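Local coordinates for putative cell adhesion protein (Parabacteroides distasonis, PDB 3LIU), which is a putative fimbrillin of the FimA/Mfa1 family that probably serves as a subunit of a cell-adhesion pilus, at residues A17-A22 against V134-N139; Y193-F198 against G313-L318; L236-G241 against G259-Y264; V284-K289 against V354-K359. All coordinates share one frame; numbering follows the deposited sequence. Where two conformers were deposited one is given.

Interaction 1. Residues A17-A22 against V134-N139; sequences AQLALA and VTLVAN
Ala-17 and Leu-136 carry most of this contact, with Leu-19 as the third member, and between them they show how a strand can pack against the end of another strand and the loop that follows it without a single hydrogen bond passing across. The methyl of Ala-17 points at the other segment, where Ala-17 CB lies 3.3 Å from Val-137 O and 4.3 Å from Ala-138 CA. Two residues further on, Leu-19 meets Leu-136 through one methyl from each, CD1 of Leu-19 standing 3.9 Å from CD2 of Leu-136, and the two side chains cross at about a right angle. In Leu-19, CG is anti to the backbone N (chi1 -179°), which carries the isobutyl group over to a neighbour that its CB alone does not face. Strand 127-136 ends at Leu-136, and the chain then turns past Ala-17 through Asn-139 on its way to strand 141-144, which runs parallel to strand 16-24. Asn-142 ties this corner together: its OD1 accepts from Val-137 N and its ND2 donates to Gln-18 O. The fold element is a strand end and its following loop packed on a strand of the FimA-type, transthyretin-like domain. The direct contact is a van der Waals one, an apolar leucine pair beside a methyl resting on a carbonyl oxygen, while backbone hydrogen bonds of Ala-17 and Leu-19 run to strand 71-80.

Interaction 2. Residues Y193-F198 against G313-L318; sequences YESKSF and GDYTYL
A classic beta bulge interrupts the antiparallel ladder between strands 193-213 and 308-319, where Lys-196 and Ser-197 both face Thr-316. The carbonyl oxygen Thr-316 O accepts a hydrogen bond from Lys-196 N at 2.8 Å and a weak one from Ser-197 N at 3.3 Å. On either side of it the ladder is regular: Glu-194 and Leu-318 form a hydrogen-bonded pair, in which Leu-318 N meets Glu-194 O at 2.9 Å in the carbonyl plane, and the nearly straight bond from Thr-316 N to Ser-197 O (174°) restores the pairing beyond. The extra residue shifts the register by one, yet Ser-195, Phe-198, Tyr-315 and Tyr-317 still share one face of the sheet. There Tyr-315, with CG anti to its own N (chi1 171°), lays its ring along the strands until OH donates to Ser-195 OG, 2.7 Å away and in the plane of the ring. Ser-195 OG also bonds to Gly-186 O. Tyr-193 CE1 comes 3.2 Å from the same Tyr-315 OH, and the edge of the Tyr-317 ring is turned toward the face of Tyr-193 in a T-shaped pair, centroids 5.8 Å apart. At the far end the Phe-198 ring reaches past Tyr-315 CB to Gly-313, its CE1 3.6 Å from Gly-313 CA. Across the other face, one water bridges Ser-197 OG, Asp-314 O and Thr-316 OG1, the last of which also bonds to Thr-327.

Interaction 3. Residues L236-G241 against G259-Y264; sequences LDYKVG and GLQTKY
Gln-261 lays its amide against the CB of Tyr-238, Gln-261 CD being 3.5 Å from Tyr-238 CB and the amide plane turned 25° from the tyrosine ring. The overlap sits beside a short parallel ladder between strands 238-240 and 262-263, a small addition to the sheet built on strand 193-213. Extended beyond CG (chi2 -171°), the glutamine reaches across strand 238-240 and crosses Val-240 at about a right angle, bringing its CB 3.8 Å from Val-240 CG1. Its NE2 is engaged by Ser-207 OG and Lys-258 O, which would be expected to restrain the amide's rotation. The ladder itself pairs Lys-239 with Thr-262 and Val-240 with Lys-263. As expected of parallel strands, its bonds zigzag: Thr-262 N donates to Tyr-238 O, Val-240 N to Thr-262 O at 2.9 Å, and Tyr-264 N to Val-240 O. Tyr-238 carries its ring away from this seam to bond through OH to Glu-291 O. Near the entry to the ladder, Leu-236 CD2 touches Leu-260 O at 3.7 Å. On the face bearing Lys-239 and Thr-262, those two side chains lie side by side and point the same way, and the lysine bends at chi2 (-56°) to curl back over its own segment. Both end at one acceptor, Leu-236 O, which takes Lys-239 NZ at 2.9 Å and, on a lone pair, Thr-262 OG1 at 2.6 Å.

Interaction 4. Residues V284-K289 against V354-K359; sequences VYENTK and VQRNYK
Glu-286 reaches across to the backbone of the opposite segment, where all but one of its side-chain atoms from CB outward meet 354-359. CB lies 3.5 Å from Val-354 O. CG, anti to the carbonyl carbon of its own residue (chi1 -62°), lies 3.5 Å from Arg-356 N, and the chain stays extended from there. CD follows at 3.6 Å from Arg-356 N. At the tip, OE2 accepts from Arg-356 N at 2.9 Å through its anti lone pair, with a fairly straight N-H (160°), while Arg-356 CG comes within 3.4 Å of the same oxygen. The other oxygen, OE1, is bonded to Ile-223 N, so two backbone amides grip the buried carboxylate and would be expected to stabilise its charge. The guanidinium of Arg-356 leads away to Asp-174 and Gly-221 O. Beside the glutamate, Asn-287 and Val-354 exchange two backbone hydrogen bonds, and Val-354 CG1 packs on Val-284 CG2 at 3.6 Å. This is a single antiparallel hydrogen-bonded bridge with a carboxylate-to-backbone bond beside it, and it joins the loop after strand 282-284 to the residues leading into strand 358-366.

In the fold
The four contacts are strung along an elongated, strand-rich chain. Interaction 1, the first in sequence, lies toward one end and interaction 2 toward the other, their centres 65 Å apart on opposite sides of the chain's centre; the centre of interaction 4 is about 5 Å from that of the chain. Interaction 3 is nested within the chain between the two halves of interaction 2, and both reach the sheet containing strand 193-213, whereas the segments of interactions 2 and 4 alternate along the sequence. Interactions 3 and 4 touch, Tyr-238 CE1 lying 3.9 Å from Asn-287 ND2. The alternating segments interlace the middle with one end. The elongated shape is consistent with a pilus subunit.

Interaction 1. Residues A17-A22 against V134-N139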
# COMPACT_ATOMS: atom_id res chain seq x y z
N ALA A 17 6.35 35.46 5.82
CA ALA A 17 6.03 35.29 4.42
C ALA A 17 4.73 34.48 4.30
O ALA A 17 4.16 34.03 5.30
CB ALA A 17 7.18 34.58 3.69
N GLN A 18 4.26 34.36 3.07
CA GLN A 18 3.10 33.54 2.77
C GLN A 18 3.55 32.45 1.81
O GLN A 18 4.52 32.63 1.05
CB GLN A 18 1.98 34.38 2.16
CG GLN A 18 1.48 35.53 3.06
CD GLN A 18 0.40 35.11 4.04
OE1 GLN A 18 -0.45 34.27 3.73
NE2 GLN A 18 0.41 35.71 5.23
N LEU A 19 2.87 31.31 1.86
CA LEU A 19 3.15 30.16 1.03
C LEU A 19 1.83 29.65 0.50
O LEU A 19 0.88 29.46 1.27
CB LEU A 19 3.82 29.05 1.85
CG LEU A 19 4.17 27.79 1.05
CD1 LEU A 19 5.16 28.13 -0.10
CD2 LEU A 19 4.75 26.73 1.96
N ALA A 20 1.77 29.46 -0.82
CA ALA A 20 0.69 28.72 -1.47
C ALA A 20 1.34 27.62 -2.30
O ALA A 20 2.44 27.78 -2.84
CB ALA A 20 -0.18 29.61 -2.33
N LEU A 21 0.65 26.50 -2.40
CA LEU A 21 1.27 25.28 -2.93
C LEU A 21 0.27 24.57 -3.84
O LEU A 21 -0.88 24.49 -3.49
CB LEU A 21 1.77 24.40 -1.76
CG LEU A 21 2.60 23.16 -2.09
CD1 LEU A 21 3.63 22.89 -0.99
CD2 LEU A 21 1.73 21.94 -2.36
N ALA A 22 0.71 24.11 -5.02
CA ALA A 22 -0.15 23.37 -5.94
C ALA A 22 0.36 21.94 -6.14
O ALA A 22 1.59 21.73 -6.31
CB ALA A 22 -0.27 24.11 -7.24
N VAL A 134 13.52 24.62 -0.67
CA VAL A 134 13.20 25.91 -1.26
C VAL A 134 13.70 27.06 -0.40
O VAL A 134 13.95 26.91 0.81
CB VAL A 134 11.67 26.07 -1.45
CG1 VAL A 134 11.13 24.98 -2.37
CG2 VAL A 134 10.94 26.10 -0.10
N THR A 135 13.87 28.22 -1.01
CA THR A 135 14.16 29.45 -0.25
C THR A 135 12.95 30.37 -0.31
O THR A 135 12.58 30.86 -1.38
CB THR A 135 15.44 30.12 -0.72
OG1 THR A 135 16.50 29.18 -0.59
CG2 THR A 135 15.77 31.41 0.12
N LEU A 136 12.32 30.57 0.84
CA LEU A 136 11.14 31.41 0.95
C LEU A 136 11.59 32.86 1.10
O LEU A 136 12.43 33.17 1.93
CB LEU A 136 10.25 30.96 2.13
CG LEU A 136 9.74 29.50 2.09
CD1 LEU A 136 9.21 28.98 3.45
CD2 LEU A 136 8.69 29.30 0.99
N VAL A 137 11.03 33.74 0.28
CA VAL A 137 11.38 35.16 0.27
C VAL A 137 10.47 35.90 1.24
O VAL A 137 9.26 35.65 1.30
CB VAL A 137 11.26 35.74 -1.15
CG1 VAL A 137 11.46 37.26 -1.16
CG2 VAL A 137 12.26 35.07 -2.04
N ALA A 138 11.07 36.77 2.03
CA ALA A 138 10.33 37.51 3.07
C ALA A 138 9.34 38.50 2.47
O ALA A 138 9.54 39.01 1.36
CB ALA A 138 11.30 38.23 4.01
N ASN A 139 8.25 38.72 3.19
CA ASN A 139 7.28 39.76 2.87
C ASN A 139 6.71 39.63 1.48
O ASN A 139 6.60 40.61 0.77
CB ASN A 139 7.93 41.14 3.03
CG ASN A 139 8.48 41.34 4.42
OD1 ASN A 139 7.84 40.98 5.40
ND2 ASN A 139 9.67 41.90 4.51

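Interaction 2. Residues Y193-F198 against G313-L318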
# COMPACT_ATOMS: atom_id res chain seq x y z
N TYR A 193 -3.48 -37.62 -12.65
CA TYR A 193 -4.86 -37.11 -12.75
C TYR A 193 -4.99 -35.87 -13.67
O TYR A 193 -4.03 -35.12 -13.91
CB TYR A 193 -5.40 -36.73 -11.34
CG TYR A 193 -4.59 -35.59 -10.72
CD1 TYR A 193 -4.82 -34.26 -11.06
CD2 TYR A 193 -3.54 -35.85 -9.83
CE1 TYR A 193 -4.04 -33.23 -10.52
CE2 TYR A 193 -2.77 -34.82 -9.29
CZ TYR A 193 -3.03 -33.51 -9.65
OH TYR A 193 -2.26 -32.50 -9.15
N GLU A 194 -6.22 -35.63 -14.10
CA GLU A 194 -6.62 -34.45 -14.82
C GLU A 194 -7.38 -33.45 -13.92
O GLU A 194 -8.28 -33.82 -13.22
CB GLU A 194 -7.59 -34.89 -15.91
CG GLU A 194 -6.95 -35.40 -17.16
CD GLU A 194 -7.98 -36.02 -18.09
OE1 GLU A 194 -8.92 -35.29 -18.52
OE2 GLU A 194 -7.87 -37.23 -18.37
N SER A 195 -7.05 -32.17 -14.02
CA SER A 195 -7.85 -31.15 -13.37
C SER A 195 -9.11 -30.98 -14.18
O SER A 195 -9.03 -30.99 -15.40
CB SER A 195 -7.11 -29.82 -13.33
OG SER A 195 -5.97 -29.89 -12.50
N LYS A 196 -10.26 -30.84 -13.52
CA LYS A 196 -11.52 -30.63 -14.21
C LYS A 196 -12.14 -29.26 -14.00
O LYS A 196 -12.69 -28.71 -14.93
CB LYS A 196 -12.52 -31.71 -13.82
CG LYS A 196 -12.19 -33.07 -14.42
CD LYS A 196 -12.44 -33.14 -15.96
CE LYS A 196 -11.54 -34.20 -16.61
NZ LYS A 196 -12.01 -34.69 -17.94
N SER A 197 -12.07 -28.72 -12.79
CA SER A 197 -12.65 -27.40 -12.53
C SER A 197 -12.16 -26.84 -11.20
O SER A 197 -11.68 -27.58 -10.33
CB SER A 197 -14.18 -27.43 -12.51
OG SER A 197 -14.68 -28.25 -11.46
N PHE A 198 -12.27 -25.53 -11.06
CA PHE A 198 -12.04 -24.88 -9.77
C PHE A 198 -13.05 -23.77 -9.67
O PHE A 198 -13.13 -22.94 -10.58
CB PHE A 198 -10.66 -24.30 -9.71
CG PHE A 198 -10.38 -23.48 -8.47
CD1 PHE A 198 -10.16 -24.10 -7.25
CD2 PHE A 198 -10.30 -22.11 -8.54
CE1 PHE A 198 -9.93 -23.35 -6.12
CE2 PHE A 198 -10.04 -21.37 -7.43
CZ PHE A 198 -9.85 -21.98 -6.21
N GLY A 313 -11.37 -22.41 -2.66
CA GLY A 313 -12.42 -22.85 -3.59
C GLY A 313 -12.53 -24.36 -3.67
O GLY A 313 -11.85 -25.09 -2.94
N ASP A 314 -13.36 -24.84 -4.58
CA ASP A 314 -13.66 -26.27 -4.70
C ASP A 314 -12.95 -26.77 -5.93
O ASP A 314 -13.16 -26.23 -7.01
CB ASP A 314 -15.17 -26.51 -4.83
CG ASP A 314 -15.94 -26.03 -3.61
OD1 ASP A 314 -15.33 -25.73 -2.56
OD2 ASP A 314 -17.17 -25.91 -3.72
N TYR A 315 -12.10 -27.78 -5.76
CA TYR A 315 -11.27 -28.28 -6.86
C TYR A 315 -11.74 -29.68 -7.18
O TYR A 315 -11.87 -30.54 -6.30
CB TYR A 315 -9.79 -28.27 -6.48
CG TYR A 315 -8.87 -28.97 -7.46
CD1 TYR A 315 -8.43 -28.34 -8.64
CD2 TYR A 315 -8.47 -30.27 -7.24
CE1 TYR A 315 -7.59 -29.01 -9.54
CE2 TYR A 315 -7.64 -30.94 -8.12
CZ TYR A 315 -7.20 -30.32 -9.26
OH TYR A 315 -6.39 -31.05 -10.10
N THR A 316 -11.98 -29.90 -8.46
CA THR A 316 -12.45 -31.18 -8.95
C THR A 316 -11.41 -31.78 -9.91
O THR A 316 -10.90 -31.09 -10.80
CB THR A 316 -13.81 -30.97 -9.68
OG1 THR A 316 -14.72 -30.31 -8.79
CG2 THR A 316 -14.38 -32.29 -10.15
N TYR A 317 -11.10 -33.06 -9.72
CA TYR A 317 -10.15 -33.75 -10.57
C TYR A 317 -10.65 -35.16 -10.90
O TYR A 317 -11.52 -35.69 -10.22
CB TYR A 317 -8.79 -33.83 -9.90
CG TYR A 317 -8.81 -34.59 -8.60
CD1 TYR A 317 -9.33 -34.01 -7.44
CD2 TYR A 317 -8.28 -35.88 -8.52
CE1 TYR A 317 -9.33 -34.69 -6.25
CE2 TYR A 317 -8.30 -36.59 -7.34
CZ TYR A 317 -8.82 -36.00 -6.20
OH TYR A 317 -8.86 -36.70 -5.01
N LEU A 318 -10.10 -35.73 -11.96
CA LEU A 318 -10.40 -37.11 -12.37
C LEU A 318 -9.15 -37.94 -12.19
O LEU A 318 -8.20 -37.78 -12.95
CB LEU A 318 -10.86 -37.17 -13.82
CG LEU A 318 -11.30 -38.55 -14.31
CD1 LEU A 318 -12.56 -39.05 -13.57
CD2 LEU A 318 -11.57 -38.47 -15.80
O HOH W 1 -7.47 -38.76 -15.63
O HOH W 2 -14.62 -27.64 -8.76

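Interaction 3. Residues L236-G241 against G259-Y264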
# COMPACT_ATOMS: atom_id res chain seq x y z
N LEU A 236 0.60 -8.14 16.14
CA LEU A 236 -0.73 -7.50 16.09
C LEU A 236 -0.76 -6.37 15.02
O LEU A 236 -1.85 -5.94 14.60
CB LEU A 236 -1.10 -6.92 17.45
CG LEU A 236 -1.37 -7.93 18.58
CD1 LEU A 236 -1.47 -7.18 19.88
CD2 LEU A 236 -2.61 -8.75 18.34
N ASP A 237 0.42 -5.93 14.59
CA ASP A 237 0.60 -4.87 13.56
C ASP A 237 0.58 -5.38 12.15
O ASP A 237 0.49 -4.59 11.22
CB ASP A 237 1.89 -4.11 13.82
CG ASP A 237 1.86 -3.35 15.14
OD1 ASP A 237 1.05 -2.40 15.22
OD2 ASP A 237 2.63 -3.69 16.06
N TYR A 238 0.72 -6.70 11.98
CA TYR A 238 0.31 -7.39 10.78
C TYR A 238 -1.22 -7.53 10.77
O TYR A 238 -1.82 -7.81 11.80
CB TYR A 238 0.94 -8.80 10.68
CG TYR A 238 2.40 -8.85 10.29
CD1 TYR A 238 2.82 -8.43 9.03
CD2 TYR A 238 3.37 -9.37 11.15
CE1 TYR A 238 4.11 -8.50 8.65
CE2 TYR A 238 4.69 -9.44 10.77
CZ TYR A 238 5.05 -8.99 9.49
OH TYR A 238 6.33 -9.02 9.05
N LYS A 239 -1.83 -7.39 9.59
CA LYS A 239 -3.26 -7.48 9.44
C LYS A 239 -3.65 -8.62 8.51
O LYS A 239 -2.94 -8.95 7.60
CB LYS A 239 -3.85 -6.15 8.93
CG LYS A 239 -3.42 -4.90 9.67
CD LYS A 239 -3.69 -4.92 11.19
CE LYS A 239 -3.05 -3.75 11.90
NZ LYS A 239 -3.27 -3.77 13.39
N VAL A 240 -4.80 -9.23 8.79
CA VAL A 240 -5.20 -10.44 8.14
C VAL A 240 -6.72 -10.42 7.97
O VAL A 240 -7.46 -9.94 8.87
CB VAL A 240 -4.74 -11.73 8.90
CG1 VAL A 240 -5.43 -11.89 10.30
CG2 VAL A 240 -4.97 -12.94 8.04
N GLY A 241 -7.19 -10.96 6.85
CA GLY A 241 -8.61 -10.84 6.49
C GLY A 241 -9.58 -11.75 7.23
O GLY A 241 -10.78 -11.42 7.39
N GLY A 259 2.17 -15.82 14.11
CA GLY A 259 1.60 -14.87 15.05
C GLY A 259 0.09 -14.68 15.02
O GLY A 259 -0.60 -14.93 14.02
N LEU A 260 -0.43 -14.19 16.14
CA LEU A 260 -1.78 -13.69 16.17
C LEU A 260 -1.74 -12.30 15.54
O LEU A 260 -1.25 -11.36 16.13
CB LEU A 260 -2.33 -13.63 17.60
CG LEU A 260 -3.73 -13.05 17.88
CD1 LEU A 260 -4.82 -13.80 17.12
CD2 LEU A 260 -4.05 -13.11 19.42
N GLN A 261 -2.29 -12.21 14.35
CA GLN A 261 -2.38 -10.99 13.61
C GLN A 261 -3.81 -10.44 13.81
O GLN A 261 -4.74 -11.16 14.17
CB GLN A 261 -2.13 -11.30 12.11
CG GLN A 261 -0.77 -11.97 11.90
CD GLN A 261 -0.39 -12.08 10.41
OE1 GLN A 261 -1.10 -11.60 9.53
NE2 GLN A 261 0.77 -12.68 10.15
N THR A 262 -3.96 -9.15 13.56
CA THR A 262 -5.24 -8.46 13.74
C THR A 262 -6.13 -8.57 12.50
O THR A 262 -5.74 -8.21 11.37
CB THR A 262 -4.96 -6.99 14.09
OG1 THR A 262 -4.16 -6.93 15.29
CG2 THR A 262 -6.27 -6.17 14.28
N LYS A 263 -7.35 -9.07 12.72
CA LYS A 263 -8.33 -9.14 11.67
C LYS A 263 -8.77 -7.77 11.19
O LYS A 263 -9.07 -6.87 11.98
CB LYS A 263 -9.54 -9.88 12.15
CG LYS A 263 -10.64 -10.07 11.11
CD LYS A 263 -11.54 -11.22 11.52
CE LYS A 263 -12.99 -10.95 11.37
NZ LYS A 263 -13.43 -10.12 12.46
N TYR A 264 -8.80 -7.63 9.88
CA TYR A 264 -9.30 -6.44 9.24
C TYR A 264 -10.20 -6.94 8.11
O TYR A 264 -9.71 -7.51 7.13
CB TYR A 264 -8.12 -5.58 8.73
CG TYR A 264 -8.49 -4.29 8.07
CD1 TYR A 264 -9.62 -3.57 8.46
CD2 TYR A 264 -7.69 -3.75 7.09
CE1 TYR A 264 -9.97 -2.40 7.85
CE2 TYR A 264 -8.05 -2.55 6.45
CZ TYR A 264 -9.19 -1.89 6.84
OH TYR A 264 -9.57 -0.74 6.24

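Interaction 4. Residues V284-K289 against V354-K359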
# COMPACT_ATOMS: atom_id res chain seq x y z
N VAL A 284 -2.82 -2.32 0.97
CA VAL A 284 -1.90 -2.77 2.00
C VAL A 284 -0.76 -1.76 2.02
O VAL A 284 -0.57 -1.01 1.04
CB VAL A 284 -1.34 -4.22 1.72
CG1 VAL A 284 -2.42 -5.26 1.73
CG2 VAL A 284 -0.58 -4.29 0.40
N TYR A 285 0.01 -1.74 3.10
CA TYR A 285 1.24 -0.93 3.14
C TYR A 285 2.42 -1.79 2.65
O TYR A 285 2.30 -3.02 2.42
CB TYR A 285 1.51 -0.37 4.55
CG TYR A 285 0.55 0.71 5.07
CD1 TYR A 285 0.06 1.70 4.24
CD2 TYR A 285 0.18 0.74 6.41
CE1 TYR A 285 -0.78 2.68 4.70
CE2 TYR A 285 -0.68 1.76 6.90
CZ TYR A 285 -1.16 2.70 6.04
OH TYR A 285 -2.03 3.68 6.44
N GLU A 286 3.58 -1.16 2.54
CA GLU A 286 4.78 -1.87 2.10
C GLU A 286 5.14 -2.98 3.05
O GLU A 286 5.01 -2.86 4.27
CB GLU A 286 5.99 -0.94 1.94
CG GLU A 286 5.80 0.17 0.91
CD GLU A 286 7.11 0.82 0.47
OE1 GLU A 286 7.96 1.08 1.35
OE2 GLU A 286 7.24 1.14 -0.75
N ASN A 287 5.57 -4.07 2.45
CA ASN A 287 6.18 -5.18 3.14
C ASN A 287 7.15 -5.91 2.19
O ASN A 287 6.73 -6.56 1.22
CB ASN A 287 5.13 -6.15 3.65
CG ASN A 287 5.74 -7.28 4.47
OD1 ASN A 287 6.94 -7.30 4.68
ND2 ASN A 287 4.92 -8.25 4.88
N THR A 288 8.43 -5.71 2.43
CA THR A 288 9.49 -6.41 1.72
C THR A 288 10.27 -7.27 2.66
O THR A 288 10.90 -8.22 2.24
CB THR A 288 10.46 -5.44 1.00
OG1 THR A 288 11.21 -4.70 1.97
CG2 THR A 288 9.66 -4.48 0.11
N LYS A 289 10.25 -6.93 3.95
CA LYS A 289 11.06 -7.70 4.91
C LYS A 289 10.35 -8.90 5.53
O LYS A 289 11.00 -9.87 5.87
CB LYS A 289 11.65 -6.78 5.97
CG LYS A 289 12.69 -5.84 5.35
CD LYS A 289 13.12 -4.75 6.29
CE LYS A 289 14.06 -3.73 5.63
NZ LYS A 289 14.77 -2.95 6.72
N VAL A 354 6.15 -6.26 -1.77
CA VAL A 354 5.08 -5.28 -1.80
C VAL A 354 5.60 -3.87 -1.55
O VAL A 354 6.03 -3.54 -0.45
CB VAL A 354 3.96 -5.63 -0.76
CG1 VAL A 354 2.82 -4.62 -0.81
CG2 VAL A 354 3.45 -7.06 -0.99
N GLN A 355 5.53 -3.05 -2.61
CA GLN A 355 6.05 -1.70 -2.56
C GLN A 355 4.93 -0.75 -2.95
O GLN A 355 4.00 -1.13 -3.65
CB GLN A 355 7.24 -1.53 -3.48
CG GLN A 355 8.38 -2.46 -3.18
CD GLN A 355 9.56 -2.25 -4.15
OE1 GLN A 355 9.79 -1.14 -4.58
NE2 GLN A 355 10.27 -3.31 -4.48
N ARG A 356 5.07 0.49 -2.49
CA ARG A 356 4.00 1.49 -2.56
C ARG A 356 3.66 1.88 -4.01
O ARG A 356 4.52 1.91 -4.88
CB ARG A 356 4.43 2.73 -1.78
CG ARG A 356 5.58 3.50 -2.50
CD ARG A 356 6.27 4.54 -1.61
NE ARG A 356 5.42 5.69 -1.44
CZ ARG A 356 5.85 6.92 -1.11
NH1 ARG A 356 7.12 7.19 -0.86
NH2 ARG A 356 4.95 7.91 -1.02
N ASN A 357 2.39 2.20 -4.23
CA ASN A 357 1.90 2.84 -5.44
C ASN A 357 2.06 1.98 -6.71
O ASN A 357 2.26 2.51 -7.80
CB ASN A 357 2.57 4.21 -5.63
CG ASN A 357 1.72 5.14 -6.49
OD1 ASN A 357 0.51 5.24 -6.31
ND2 ASN A 357 2.35 5.83 -7.41
N TYR A 358 2.00 0.67 -6.52
CA TYR A 358 1.94 -0.31 -7.59
C TYR A 358 0.69 -1.12 -7.45
O TYR A 358 0.19 -1.33 -6.35
CB TYR A 358 3.13 -1.29 -7.54
CG TYR A 358 4.46 -0.68 -7.90
CD1 TYR A 358 4.78 -0.37 -9.22
CD2 TYR A 358 5.39 -0.40 -6.92
CE1 TYR A 358 6.03 0.18 -9.54
CE2 TYR A 358 6.61 0.18 -7.22
CZ TYR A 358 6.93 0.45 -8.53
OH TYR A 358 8.15 1.00 -8.81
N LYS A 359 0.19 -1.60 -8.58
CA LYS A 359 -0.92 -2.51 -8.63
C LYS A 359 -0.32 -3.87 -8.95
O LYS A 359 0.49 -4.00 -9.87
CB LYS A 359 -1.88 -2.14 -9.72
CG LYS A 359 -2.67 -0.91 -9.47
CD LYS A 359 -3.96 -0.99 -10.25
CE LYS A 359 -4.84 0.14 -9.92
NZ LYS A 359 -6.26 -0.11 -10.30